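Local coordinates for CT263 (Chlamydia trachomatis, PDB 4QAS), which probably hydrolyses the N-glycosidic bond of futalosine-type nucleosides in the futalosine route to menaquinone, as a nucleosidase of the MTAN family, at residues F35-Y38 and V43-D46; F26-N31 and L45-L50. The protein carries 1 engineered substitution. One frame throughout, in Å; residues are numbered along the deposited sequence.

Contact 1: F35-Y38 and V43-D46; sequences FYTY and VLLD
Leu44 brings its CD1 methyl across to the hydroxyl of Thr37, 3.5 Å from OG1, the two side chains passing at a slant. Leu44 CD1 also lies 3.7 Å from Tyr38 O, so apolar carbon borders the backbone link made by the next residue. At Leu45 the strands form an antiparallel hydrogen-bonded pair with Tyr38. Leu45 N donates to Tyr38 O over 2.8 Å in a nearly straight bond, whereas the return bond, Tyr38 N to Leu45 O at 2.9 Å, is bent to 136°. This is the body of a beta hairpin, strands 36-40 and 43-49, on the flank of the mixed central sheet; strand 7-13 borders the second strand across its other edge. Asp46 faces Thr37 as a non-hydrogen-bonded pair, and here the side chains supply the polar link. With OG1 of Thr37 opposite the backbone N (chi1 -171°), the hydroxyl runs alongside the carboxylate and donates to Asp46 OD1 at 2.7 Å, nearly along that oxygen's C-O axis. The second oxygen, OD2, is hydrogen-bonded to Tyr69 OH, so separate partners hold the two carboxylate oxygens and limit rotation of the buried group. Phe35 borders the same carboxylate: its CE2 approaches Asp46 OD2 to 3.6 Å at the ring edge, with ring and carboxylate planes 73° apart.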
ATOM      1  N   PHE A  35     -11.665  16.818  -5.940  1.00 25.69           N
ATOM      2  CA  PHE A  35     -11.233  15.427  -6.036  1.00 25.46           C
ATOM      3  C   PHE A  35      -9.853  15.272  -5.406  1.00 20.05           C
ATOM      4  O   PHE A  35      -9.206  16.250  -5.050  1.00 22.86           O
ATOM      5  CB  PHE A  35     -11.338  14.847  -7.463  1.00 22.63           C
ATOM      6  CG  PHE A  35     -10.392  15.451  -8.459  1.00 23.79           C
ATOM      7  CD1 PHE A  35     -10.747  16.584  -9.180  1.00 30.21           C
ATOM      8  CD2 PHE A  35      -9.157  14.871  -8.699  1.00 28.14           C
ATOM      9  CE1 PHE A  35      -9.874  17.132 -10.109  1.00 45.59           C
ATOM     10  CE2 PHE A  35      -8.287  15.400  -9.623  1.00 31.92           C
ATOM     11  CZ  PHE A  35      -8.641  16.538 -10.332  1.00 49.12           C
ATOM     12  N   TYR A  36      -9.409  14.020  -5.263  1.00 20.97           N
ATOM     13  CA  TYR A  36      -8.203  13.735  -4.491  1.00 18.87           C
ATOM     14  C   TYR A  36      -6.961  13.702  -5.359  1.00 17.90           C
ATOM     15  O   TYR A  36      -6.976  13.182  -6.473  1.00 19.26           O
ATOM     16  CB  TYR A  36      -8.279  12.379  -3.815  1.00 20.11           C
ATOM     17  CG  TYR A  36      -9.502  12.142  -3.016  1.00 25.14           C
ATOM     18  CD1 TYR A  36      -9.562  12.533  -1.706  1.00 31.64           C
ATOM     19  CD2 TYR A  36     -10.593  11.473  -3.560  1.00 24.14           C
ATOM     20  CE1 TYR A  36     -10.687  12.295  -0.943  1.00 38.31           C
ATOM     21  CE2 TYR A  36     -11.719  11.229  -2.811  1.00 29.36           C
ATOM     22  CZ  TYR A  36     -11.758  11.645  -1.503  1.00 30.42           C
ATOM     23  OH  TYR A  36     -12.888  11.396  -0.758  1.00 38.00           O
ATOM     24  N   THR A  37      -5.865  14.229  -4.817  1.00 18.98           N
ATOM     25  CA  THR A  37      -4.623  14.314  -5.568  1.00 17.38           C
ATOM     26  C   THR A  37      -3.441  14.095  -4.637  1.00 19.69           C
ATOM     27  O   THR A  37      -3.477  14.464  -3.458  1.00 19.15           O
ATOM     28  CB  THR A  37      -4.520  15.682  -6.248  1.00 22.51           C
ATOM     29  OG1 THR A  37      -3.410  15.686  -7.156  1.00 22.80           O
ATOM     30  CG2 THR A  37      -4.363  16.812  -5.218  1.00 21.07           C
ATOM     31  N   TYR A  38      -2.378  13.531  -5.212  1.00 18.87           N
ATOM     32  CA  TYR A  38      -1.125  13.301  -4.508  1.00 19.10           C
ATOM     33  C   TYR A  38      -0.038  13.302  -5.563  1.00 18.73           C
ATOM     34  O   TYR A  38      -0.265  12.835  -6.679  1.00 21.15           O
ATOM     35  CB  TYR A  38      -1.167  11.925  -3.834  1.00 18.98           C
ATOM     36  CG  TYR A  38       0.157  11.477  -3.262  1.00 18.52           C
ATOM     37  CD1 TYR A  38       0.704  12.134  -2.181  1.00 19.71           C
ATOM     38  CD2 TYR A  38       0.837  10.388  -3.785  1.00 19.19           C
ATOM     39  CE1 TYR A  38       1.921  11.742  -1.623  1.00 22.18           C
ATOM     40  CE2 TYR A  38       2.056   9.981  -3.223  1.00 20.79           C
ATOM     41  CZ  TYR A  38       2.574  10.663  -2.159  1.00 20.20           C
ATOM     42  OH  TYR A  38       3.775  10.248  -1.614  1.00 23.96           O
ATOM     43  N   VAL A  43       5.556  11.360 -10.391  1.00 24.22           N
ATOM     44  CA  VAL A  43       4.236  10.748 -10.503  1.00 20.07           C
ATOM     45  C   VAL A  43       3.177  11.647  -9.885  1.00 24.71           C
ATOM     46  O   VAL A  43       3.285  12.052  -8.718  1.00 23.75           O
ATOM     47  CB  VAL A  43       4.192   9.340  -9.893  1.00 22.94           C
ATOM     48  CG1 VAL A  43       2.785   8.779 -10.004  1.00 20.22           C
ATOM     49  CG2 VAL A  43       5.194   8.436 -10.604  1.00 27.78           C
ATOM     50  N   LEU A  44       2.135  11.916 -10.667  1.00 22.00           N
ATOM     51  CA  LEU A  44       0.902  12.515 -10.184  1.00 23.68           C
ATOM     52  C   LEU A  44      -0.127  11.404 -10.103  1.00 20.41           C
ATOM     53  O   LEU A  44      -0.354  10.676 -11.083  1.00 22.68           O
ATOM     54  CB  LEU A  44       0.397  13.579 -11.150  1.00 21.30           C
ATOM     55  CG  LEU A  44      -0.989  14.180 -10.855  1.00 23.37           C
ATOM     56  CD1 LEU A  44      -0.934  15.062  -9.611  1.00 24.67           C
ATOM     57  CD2 LEU A  44      -1.461  14.984 -12.047  1.00 26.50           C
ATOM     58  N   LEU A  45      -0.750  11.268  -8.944  1.00 19.03           N
ATOM     59  CA  LEU A  45      -1.760  10.260  -8.699  1.00 17.06           C
ATOM     60  C   LEU A  45      -3.049  10.963  -8.290  1.00 20.00           C
ATOM     61  O   LEU A  45      -3.110  11.557  -7.207  1.00 19.10           O
ATOM     62  CB  LEU A  45      -1.266   9.322  -7.596  1.00 19.57           C
ATOM     63  CG  LEU A  45      -2.097   8.098  -7.341  1.00 19.52           C
ATOM     64  CD1 LEU A  45      -2.142   7.203  -8.579  1.00 21.94           C
ATOM     65  CD2 LEU A  45      -1.488   7.377  -6.135  1.00 21.07           C
ATOM     66  N   ASP A  46      -4.079  10.889  -9.138  1.00 17.51           N
ATOM     67  CA  ASP A  46      -5.364  11.506  -8.850  1.00 17.26           C
ATOM     68  C   ASP A  46      -6.388  10.397  -8.689  1.00 16.30           C
ATOM     69  O   ASP A  46      -6.259   9.320  -9.281  1.00 18.00           O
ATOM     70  CB  ASP A  46      -5.787  12.456  -9.974  1.00 19.21           C
ATOM     71  CG  ASP A  46      -4.955  13.736 -10.028  1.00 20.05           C
ATOM     72  OD1 ASP A  46      -4.207  14.008  -9.057  1.00 22.68           O
ATOM     73  OD2 ASP A  46      -5.075  14.436 -11.048  1.00 21.51           O
TER

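Contact 2: F26-N31 and L45-L50; sequences FPFSLN and LDVMVL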
ATOM      1  N   PHE A  26      -1.832   6.672   0.479  1.00 16.90           N
ATOM      2  CA  PHE A  26      -1.037   7.857   0.212  1.00 17.07           C
ATOM      3  C   PHE A  26      -1.674   9.041   0.916  1.00 16.43           C
ATOM      4  O   PHE A  26      -2.900   9.045   1.124  1.00 19.44           O
ATOM      5  CB  PHE A  26      -0.966   8.150  -1.301  1.00 18.61           C
ATOM      6  CG  PHE A  26      -0.443   7.022  -2.105  1.00 19.58           C
ATOM      7  CD1 PHE A  26       0.922   6.796  -2.197  1.00 19.27           C
ATOM      8  CD2 PHE A  26      -1.295   6.197  -2.766  1.00 19.12           C
ATOM      9  CE1 PHE A  26       1.404   5.741  -2.939  1.00 24.75           C
ATOM     10  CE2 PHE A  26      -0.825   5.153  -3.508  1.00 19.28           C
ATOM     11  CZ  PHE A  26       0.544   4.932  -3.596  1.00 21.07           C
ATOM     12  N   PRO A  27      -0.908  10.036   1.245  1.00 19.05           N
ATOM     13  CA  PRO A  27      -1.466  11.233   1.920  1.00 20.15           C
ATOM     14  C   PRO A  27      -2.109  12.180   0.909  1.00 20.38           C
ATOM     15  O   PRO A  27      -1.631  13.277   0.634  1.00 22.29           O
ATOM     16  CB  PRO A  27      -0.238  11.826   2.630  1.00 22.78           C
ATOM     17  CG  PRO A  27       0.903  11.419   1.783  1.00 25.27           C
ATOM     18  CD  PRO A  27       0.570  10.065   1.261  1.00 20.05           C
ATOM     19  N   PHE A  28      -3.219  11.727   0.331  1.00 20.47           N
ATOM     20  CA  PHE A  28      -3.969  12.531  -0.626  1.00 19.52           C
ATOM     21  C   PHE A  28      -4.523  13.782   0.034  1.00 22.16           C
ATOM     22  O   PHE A  28      -4.781  13.823   1.241  1.00 24.83           O
ATOM     23  CB  PHE A  28      -5.164  11.735  -1.139  1.00 18.68           C
ATOM     24  CG  PHE A  28      -4.816  10.623  -2.095  1.00 15.58           C
ATOM     25  CD1 PHE A  28      -4.558  10.885  -3.422  1.00 16.26           C
ATOM     26  CD2 PHE A  28      -4.780   9.313  -1.676  1.00 17.66           C
ATOM     27  CE1 PHE A  28      -4.250   9.881  -4.298  1.00 16.79           C
ATOM     28  CE2 PHE A  28      -4.483   8.295  -2.560  1.00 15.67           C
ATOM     29  CZ  PHE A  28      -4.228   8.580  -3.867  1.00 16.37           C
ATOM     30  N   SER A  29      -4.737  14.802  -0.780  1.00 21.57           N
ATOM     31  CA  SER A  29      -5.458  15.995  -0.376  1.00 24.60           C
ATOM     32  C   SER A  29      -6.601  16.215  -1.356  1.00 23.89           C
ATOM     33  O   SER A  29      -6.565  15.733  -2.489  1.00 25.04           O
ATOM     34  CB  SER A  29      -4.537  17.213  -0.355  1.00 35.09           C
ATOM     35  OG  SER A  29      -3.961  17.435  -1.626  1.00 37.64           O
ATOM     36  N   LEU A  30      -7.648  16.875  -0.876  1.00 25.62           N
ATOM     37  CA  LEU A  30      -8.740  17.317  -1.733  1.00 28.61           C
ATOM     38  C   LEU A  30      -8.331  18.639  -2.354  1.00 30.03           C
ATOM     39  O   LEU A  30      -7.976  19.571  -1.635  1.00 34.26           O
ATOM     40  CB  LEU A  30     -10.001  17.508  -0.897  1.00 35.82           C
ATOM     41  CG  LEU A  30     -11.271  17.802  -1.692  1.00 61.80           C
ATOM     42  CD1 LEU A  30     -11.663  16.583  -2.511  1.00 70.97           C
ATOM     43  CD2 LEU A  30     -12.406  18.224  -0.771  1.00 67.89           C
ATOM     44  N   ASN A  31      -8.369  18.727  -3.678  1.00 26.88           N
ATOM     45  CA  ASN A  31      -8.021  19.961  -4.358  1.00 25.75           C
ATOM     46  C   ASN A  31      -9.255  20.853  -4.481  1.00 28.20           C
ATOM     47  O   ASN A  31     -10.362  20.495  -4.080  1.00 29.02           O
ATOM     48  CB  ASN A  31      -7.358  19.652  -5.702  1.00 27.04           C
ATOM     49  CG  ASN A  31      -8.268  18.909  -6.657  1.00 28.75           C
ATOM     50  OD1 ASN A  31      -9.494  18.958  -6.544  1.00 26.57           O
ATOM     51  ND2 ASN A  31      -7.676  18.218  -7.616  1.00 26.15           N
ATOM     52  N   LEU A  45      -0.750  11.268  -8.944  1.00 19.03           N
ATOM     53  CA  LEU A  45      -1.760  10.260  -8.699  1.00 17.06           C
ATOM     54  C   LEU A  45      -3.049  10.963  -8.290  1.00 20.00           C
ATOM     55  O   LEU A  45      -3.110  11.557  -7.207  1.00 19.10           O
ATOM     56  CB  LEU A  45      -1.266   9.322  -7.596  1.00 19.57           C
ATOM     57  CG  LEU A  45      -2.097   8.098  -7.341  1.00 19.52           C
ATOM     58  CD1 LEU A  45      -2.142   7.203  -8.579  1.00 21.94           C
ATOM     59  CD2 LEU A  45      -1.488   7.377  -6.135  1.00 21.07           C
ATOM     60  N   ASP A  46      -4.079  10.889  -9.138  1.00 17.51           N
ATOM     61  CA  ASP A  46      -5.364  11.506  -8.850  1.00 17.26           C
ATOM     62  C   ASP A  46      -6.388  10.397  -8.689  1.00 16.30           C
ATOM     63  O   ASP A  46      -6.259   9.320  -9.281  1.00 18.00           O
ATOM     64  CB  ASP A  46      -5.787  12.456  -9.974  1.00 19.21           C
ATOM     65  CG  ASP A  46      -4.955  13.736 -10.028  1.00 20.05           C
ATOM     66  OD1 ASP A  46      -4.207  14.008  -9.057  1.00 22.68           O
ATOM     67  OD2 ASP A  46      -5.075  14.436 -11.048  1.00 21.51           O
ATOM     68  N   VAL A  47      -7.425  10.673  -7.898  1.00 17.07           N
ATOM     69  CA  VAL A  47      -8.487   9.699  -7.662  1.00 14.84           C
ATOM     70  C   VAL A  47      -9.825  10.369  -7.867  1.00 16.95           C
ATOM     71  O   VAL A  47     -10.095  11.414  -7.269  1.00 19.32           O
ATOM     72  CB  VAL A  47      -8.411   9.116  -6.241  1.00 16.27           C
ATOM     73  CG1 VAL A  47      -9.546   8.128  -6.022  1.00 17.13           C
ATOM     74  CG2 VAL A  47      -7.106   8.425  -6.043  1.00 19.35           C
ATOM     75  N   MET A  48     -10.677   9.745  -8.677  1.00 16.86           N
ATOM     76  CA  MET A  48     -12.072  10.137  -8.822  1.00 17.32           C
ATOM     77  C   MET A  48     -12.985   9.005  -8.395  1.00 15.49           C
ATOM     78  O   MET A  48     -12.727   7.840  -8.680  1.00 17.15           O
ATOM     79  CB  MET A  48     -12.344  10.502 -10.253  1.00 19.92           C
ATOM     80  CG  MET A  48     -11.637  11.780 -10.586  1.00 24.41           C
ATOM     81  SD  MET A  48     -11.843  12.315 -12.278  1.00 27.90           S
ATOM     82  CE  MET A  48     -10.782  13.761 -12.307  1.00 61.33           C
ATOM     83  N   VAL A  49     -14.057   9.368  -7.713  1.00 16.85           N
ATOM     84  CA  VAL A  49     -15.074   8.433  -7.243  1.00 17.44           C
ATOM     85  C   VAL A  49     -16.375   8.816  -7.947  1.00 17.56           C
ATOM     86  O   VAL A  49     -16.858   9.947  -7.799  1.00 20.77           O
ATOM     87  CB  VAL A  49     -15.224   8.515  -5.720  1.00 18.20           C
ATOM     88  CG1 VAL A  49     -16.283   7.516  -5.244  1.00 22.26           C
ATOM     89  CG2 VAL A  49     -13.899   8.237  -5.038  1.00 19.03           C
ATOM     90  N   LEU A  50     -16.943   7.888  -8.725  1.00 19.07           N
ATOM     91  CA  LEU A  50     -18.035   8.254  -9.630  1.00 18.80           C
ATOM     92  C   LEU A  50     -19.324   8.573  -8.888  1.00 22.44           C
ATOM     93  O   LEU A  50     -20.009   9.535  -9.219  1.00 21.97           O
ATOM     94  CB  LEU A  50     -18.291   7.152 -10.661  1.00 22.87           C
ATOM     95  CG  LEU A  50     -17.113   6.869 -11.589  1.00 19.93           C
ATOM     96  CD1 LEU A  50     -17.474   5.771 -12.561  1.00 26.37           C
ATOM     97  CD2 LEU A  50     -16.697   8.126 -12.356  1.00 25.76           C
TER
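Phe26 and Phe28 both rest on the CD2 methyl of Leu45, from directions roughly at right angles, in an apolar contact that seats the inverse gamma turn centred on Pro27 against strand 43-49 of the central sheet. The turn is marked by a weak bond from Phe28 N to Phe26 O, and Phe26 and Phe28, on either side of Pro27, both point toward the strand. The Leu45 methyl sits over one face of the Phe26 ring in a CH-pi contact, 3.9 Å from CD2 to the centroid and 29° off the normal. Leu45 CD2 is displaced toward one side of the ring, 3.5 Å from Phe26 CE2, the nearest ring carbon. From the other residue, Phe28 CZ reaches the same Leu45 CD2 at 3.8 Å.

Farther along the strand, the far end of the Phe28 ring comes to rest beside Val47, the two side chains meeting at about a right angle. Val47 CG2, placed beside its own backbone N, straddles the CE1-CZ bond and is 3.6 Å from Phe28 CZ. Leu23 of helix 16-25 touches both Phe28 and Val47, while Tyr195 meets Phe26 edge-to-face and Gln185 of the second subunit packs on Phe26. The CE1-CZ rim of Phe28 thus settles into the hollow between the Leu45 and Val47 side chains, and there the ring turns its edge to a carbonyl, Phe28 CE1 lying 3.5 Å from Leu45 O in the plane of the ring.

After strand 7-13 and helix 16-25, the chain passes through 26-31, which includes the short strand 29-30, then turns back as strand 36-40 and turns again into strand 43-49. Contact 1 closes the hairpin whose short turn joins strand 36-40 to strand 43-49; contact 2 closes the longer excursion from 31 to 45, which encloses strand 36-40. The smaller loop is therefore nested inside the larger, without crossing, and both finish on strand 43-49, sharing Leu45 and Asp46. Strand 36-40 bridges the two: Thr37 N probably bonds to Ser29 O, and Val47 N to Tyr36 O. Contacts 1 and 2 together tie the segment after helix 16-25 to one flank of the central sheet.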